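Local coordinates for protein histidine--tRNA ligase (Staphylococcus aureus, PDB 1QE0) that joins L-histidine to tRNA(His) at the expense of ATP, working as a homodimeric class II aminoacyl-tRNA synthetase, at residues P13-S16 with K17-R20; S171-E174 with Y175-L179. One frame throughout, in Å; residues are numbered along the deposited sequence.

How the interactions relate
Both interactions are local, each within a single helix of the histidyl-tRNA synthetase family region. Interaction 1 lies in the first turns of helix 13-33, at the dimer interface. Interaction 2 lies in helix 169-183, which no other chain reaches in these residues. Their centres are 49 Å apart and their nearest atoms about 31 Å apart, so they do not touch. The centre of interaction 1 is 14 Å from the centre of the chain, that of interaction 2 36 Å. Each puts a lysine beside a carboxylate four residues away, but the pairing is long in interaction 1 and close in interaction 2. The enzyme is unliganded.

Interaction 1 of 2, residues P13-S16 with K17-R20; sequences PEDS and KKWR
The carbonyl oxygen of Asp15 takes two backbone donors, Lys18 N at 2.7 Å and Trp19 N at 3.0 Å. The Trp19 bond is the i to i+4 helix bond, and its N-H points fairly straight at the oxygen (159°). Lys18 N comes from above the carbonyl plane with a more bent N-H (130°). Ser16 O continues the pattern by accepting from Arg20 N. The Lys18 ammonium turns back over this turn. Its chain runs extended to CE, then bends at the last torsion (chi4 64°), which brings NZ to Glu14 O at 2.8 Å, again above the carbonyl plane. The same NZ has two acidic side chains within long range, both on one side of it. Glu14 runs alongside Lys18, with OE2 3.8 Å from NZ. Asp15 OD1 is 3.9 Å from Lys18 NZ. Both are long salt bridges, so the carbonyl holds the ammonium more closely than either carboxylate. The extended Lys17 chain passes the opposite face of the Glu14 carbonyl from Lys18 NZ and ends in a salt bridge with Glu328. The indole of Trp19 meets Asp15 O at its edge, through CD1 at 3.3 Å. The Arg20 guanidinium has Ser16 O beneath one face, near its rim. Arg20 NH2 makes a salt bridge with the Glu37 carboxylate of the second subunit, and Ser16 OG hydrogen-bonds to the main-chain O of the same residue. Trp19 packs on Ile310, Glu311 and Leu314 and also on Arg39 of the second subunit, so this part of helix 13-33 touches both helix 310-319 and the dimer partner.

Interaction 2 of 2, residues S171-E174 with Y175-L179; sequences SRKE and YNEAL
This is a local contact between successive turns of helix 169-183, a peripheral helix of the synthetase whose inner side faces nearby loops. Its surface side carries the salt bridge of Lys173 and Glu177, four residues apart. Lys173 NZ lies 2.8 Å from Glu177 OE1 and 3.2 Å from Glu177 OE2, so the ammonium sits near both oxygens of the carboxylate. The two side chains cross at a slant. Lys173 starts away from the following turn, but bends at chi2 (-100°) and chi4 bring its end back over Glu177. Glu177 stays extended beyond its CG. Both residues are exposed, so solvent probably weakens the charge attraction. On another side of the helix, Arg172 and Asn176 run side by side in the same direction. Arg172 CG packs 3.7 Å from Asn176 ND2, while the guanidinium and amide planes are 61° apart. ND2 is also 3.2 Å from Arg172 O, but the angle is too poor for a hydrogen bond. Asn176 rests on Pro202 of a nearby loop. Tyr175 is buried. Beyond the helix its ring meets Phe226 edge-to-face, and its OH bonds to Pro221 O. Main-chain bonds join the turns: Tyr175 N to Ser171 O and Asn176 N to Arg172 O, both at 2.8 Å, and Glu177 N to Lys173 O. This is the pattern of an amphipathic alpha-helix, with an i to i+4 lysine-glutamate salt bridge on its exposed side and a buried tyrosine set against the neighbouring loops.

Interaction 1 of 2, residues P13-S16 with K17-R20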
loop_
_atom_site.group_PDB
_atom_site.type_symbol
_atom_site.label_atom_id
_atom_site.label_comp_id
_atom_site.label_asym_id
_atom_site.label_seq_id
_atom_site.Cartn_x
_atom_site.Cartn_y
_atom_site.Cartn_z
ATOM N N PRO A 13 12.982 -7.902 4.979
ATOM C CA PRO A 13 12.022 -8.984 5.274
ATOM C C PRO A 13 11.369 -9.115 6.657
ATOM O O PRO A 13 10.263 -9.647 6.761
ATOM C CB PRO A 13 12.797 -10.239 4.907
ATOM C CG PRO A 13 13.540 -9.780 3.732
ATOM C CD PRO A 13 14.048 -8.401 4.092
ATOM N N GLU A 14 12.018 -8.628 7.711
ATOM C CA GLU A 14 11.461 -8.726 9.068
ATOM C C GLU A 14 10.375 -7.711 9.335
ATOM O O GLU A 14 9.455 -7.959 10.123
ATOM C CB GLU A 14 12.538 -8.536 10.135
ATOM C CG GLU A 14 11.983 -8.799 11.539
ATOM C CD GLU A 14 12.898 -8.322 12.650
ATOM O OE1 GLU A 14 14.013 -8.865 12.782
ATOM O OE2 GLU A 14 12.495 -7.411 13.408
ATOM N N ASP A 15 10.516 -6.558 8.697
ATOM C CA ASP A 15 9.582 -5.461 8.830
ATOM C C ASP A 15 8.553 -5.373 7.723
ATOM O O ASP A 15 7.416 -4.962 7.976
ATOM C CB ASP A 15 10.368 -4.178 8.863
ATOM C CG ASP A 15 11.483 -4.241 9.833
ATOM O OD1 ASP A 15 11.215 -4.692 10.955
ATOM O OD2 ASP A 15 12.617 -3.883 9.473
ATOM N N SER A 16 8.937 -5.738 6.498
ATOM C CA SER A 16 8.007 -5.665 5.375
ATOM C C SER A 16 6.681 -6.305 5.702
ATOM O O SER A 16 5.643 -5.738 5.396
ATOM C CB SER A 16 8.590 -6.249 4.101
ATOM O OG SER A 16 8.967 -7.577 4.307
ATOM N N LYS A 17 6.709 -7.427 6.404
ATOM C CA LYS A 17 5.470 -8.092 6.809
ATOM C C LYS A 17 4.574 -7.246 7.749
ATOM O O LYS A 17 3.336 -7.367 7.694
ATOM C CB LYS A 17 5.767 -9.455 7.454
ATOM C CG LYS A 17 6.552 -9.380 8.761
ATOM C CD LYS A 17 7.188 -10.718 9.111
ATOM C CE LYS A 17 7.927 -10.641 10.428
ATOM N NZ LYS A 17 8.771 -11.846 10.670
ATOM N N LYS A 18 5.207 -6.411 8.588
ATOM C CA LYS A 18 4.536 -5.537 9.560
ATOM C C LYS A 18 3.900 -4.412 8.800
ATOM O O LYS A 18 2.820 -3.966 9.159
ATOM C CB LYS A 18 5.541 -4.944 10.545
ATOM C CG LYS A 18 6.271 -5.935 11.413
ATOM C CD LYS A 18 7.361 -5.206 12.168
ATOM C CE LYS A 18 8.062 -6.048 13.249
ATOM N NZ LYS A 18 8.811 -7.224 12.711
ATOM N N TRP A 19 4.608 -3.914 7.783
ATOM C CA TRP A 19 4.096 -2.846 6.910
ATOM C C TRP A 19 2.885 -3.364 6.137
ATOM O O TRP A 19 1.853 -2.699 6.085
ATOM C CB TRP A 19 5.141 -2.401 5.886
ATOM C CG TRP A 19 6.106 -1.448 6.404
ATOM C CD1 TRP A 19 7.151 -1.711 7.238
ATOM C CD2 TRP A 19 6.108 -0.037 6.191
ATOM N NE1 TRP A 19 7.806 -0.541 7.567
ATOM C CE2 TRP A 19 7.183 0.500 6.932
ATOM C CE3 TRP A 19 5.310 0.827 5.443
ATOM C CZ2 TRP A 19 7.469 1.864 6.950
ATOM C CZ3 TRP A 19 5.599 2.184 5.463
ATOM C CH2 TRP A 19 6.668 2.686 6.203
ATOM N N ARG A 20 3.009 -4.545 5.532
ATOM C CA ARG A 20 1.905 -5.110 4.765
ATOM C C ARG A 20 0.698 -5.388 5.616
ATOM O O ARG A 20 -0.429 -5.267 5.148
ATOM C CB ARG A 20 2.307 -6.367 4.028
ATOM C CG ARG A 20 3.414 -6.119 3.036
ATOM C CD ARG A 20 3.520 -7.286 2.118
ATOM N NE ARG A 20 3.705 -8.522 2.865
ATOM C CZ ARG A 20 4.885 -9.087 3.007
ATOM N NH1 ARG A 20 5.026 -10.204 3.689
ATOM N NH2 ARG A 20 5.929 -8.532 2.432
#

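Interaction 2 of 2, residues S171-E174 with Y175-L179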
loop_
_atom_site.group_PDB
_atom_site.type_symbol
_atom_site.label_atom_id
_atom_site.label_comp_id
_atom_site.label_asym_id
_atom_site.label_seq_id
_atom_site.Cartn_x
_atom_site.Cartn_y
_atom_site.Cartn_z
ATOM N N SER A 171 -15.214 34.869 10.441
ATOM C CA SER A 171 -14.560 34.970 11.727
ATOM C C SER A 171 -13.093 35.276 11.536
ATOM O O SER A 171 -12.556 36.166 12.162
ATOM C CB SER A 171 -14.721 33.657 12.473
ATOM O OG SER A 171 -16.097 33.347 12.635
ATOM N N ARG A 172 -12.448 34.576 10.624
ATOM C CA ARG A 172 -11.039 34.815 10.417
ATOM C C ARG A 172 -10.784 36.226 9.892
ATOM O O ARG A 172 -9.787 36.861 10.260
ATOM C CB ARG A 172 -10.441 33.776 9.487
ATOM C CG ARG A 172 -8.952 33.904 9.398
ATOM C CD ARG A 172 -8.413 33.017 8.335
ATOM N NE ARG A 172 -7.676 31.894 8.897
ATOM C CZ ARG A 172 -8.205 30.703 9.176
ATOM N NH1 ARG A 172 -7.413 29.755 9.680
ATOM N NH2 ARG A 172 -9.502 30.450 8.942
ATOM N N LYS A 173 -11.679 36.733 9.051
ATOM C CA LYS A 173 -11.506 38.073 8.518
ATOM C C LYS A 173 -11.577 39.081 9.655
ATOM O O LYS A 173 -10.685 39.908 9.797
ATOM C CB LYS A 173 -12.553 38.356 7.447
ATOM C CG LYS A 173 -12.820 39.834 7.148
ATOM C CD LYS A 173 -14.093 40.319 7.872
ATOM C CE LYS A 173 -14.613 41.626 7.292
ATOM N NZ LYS A 173 -13.581 42.692 7.306
ATOM N N GLU A 174 -12.611 38.980 10.487
ATOM C CA GLU A 174 -12.764 39.887 11.619
ATOM C C GLU A 174 -11.734 39.658 12.724
ATOM O O GLU A 174 -11.558 40.524 13.570
ATOM C CB GLU A 174 -14.185 39.842 12.211
ATOM C CG GLU A 174 -14.587 38.496 12.812
ATOM C CD GLU A 174 -15.756 38.581 13.799
ATOM O OE1 GLU A 174 -16.672 37.719 13.736
ATOM O OE2 GLU A 174 -15.735 39.493 14.660
ATOM N N TYR A 175 -11.125 38.472 12.779
ATOM C CA TYR A 175 -10.104 38.193 13.791
ATOM C C TYR A 175 -8.781 38.721 13.310
ATOM O O TYR A 175 -7.910 39.031 14.107
ATOM C CB TYR A 175 -9.941 36.700 14.064
ATOM C CG TYR A 175 -8.600 36.355 14.706
ATOM C CD1 TYR A 175 -7.567 35.801 13.959
ATOM C CD2 TYR A 175 -8.367 36.608 16.051
ATOM C CE1 TYR A 175 -6.338 35.504 14.537
ATOM C CE2 TYR A 175 -7.145 36.322 16.637
ATOM C CZ TYR A 175 -6.132 35.769 15.882
ATOM O OH TYR A 175 -4.920 35.483 16.479
ATOM N N ASN A 176 -8.591 38.714 12.000
ATOM C CA ASN A 176 -7.353 39.230 11.426
ATOM C C ASN A 176 -7.272 40.736 11.659
ATOM O O ASN A 176 -6.225 41.262 12.038
ATOM C CB ASN A 176 -7.261 38.914 9.939
ATOM C CG ASN A 176 -6.703 37.521 9.668
ATOM O OD1 ASN A 176 -5.909 36.988 10.441
ATOM N ND2 ASN A 176 -7.086 36.944 8.535
ATOM N N GLU A 177 -8.393 41.424 11.472
ATOM C CA GLU A 177 -8.457 42.868 11.690
ATOM C C GLU A 177 -8.056 43.203 13.126
ATOM O O GLU A 177 -7.314 44.147 13.356
ATOM C CB GLU A 177 -9.851 43.400 11.367
ATOM C CG GLU A 177 -10.319 42.916 10.005
ATOM C CD GLU A 177 -11.517 43.648 9.455
ATOM O OE1 GLU A 177 -11.414 44.121 8.298
ATOM O OE2 GLU A 177 -12.557 43.720 10.152
ATOM N N ALA A 178 -8.493 42.396 14.081
ATOM C CA ALA A 178 -8.147 42.616 15.475
ATOM C C ALA A 178 -6.621 42.525 15.676
ATOM O O ALA A 178 -6.046 43.324 16.412
ATOM C CB ALA A 178 -8.870 41.627 16.345
ATOM N N LEU A 179 -5.969 41.559 15.028
ATOM C CA LEU A 179 -4.504 41.403 15.113
ATOM C C LEU A 179 -3.783 42.619 14.508
ATOM O O LEU A 179 -2.645 42.916 14.848
ATOM C CB LEU A 179 -4.050 40.153 14.350
ATOM C CG LEU A 179 -4.280 38.736 14.864
ATOM C CD1 LEU A 179 -4.478 37.803 13.692
ATOM C CD2 LEU A 179 -3.111 38.285 15.716
#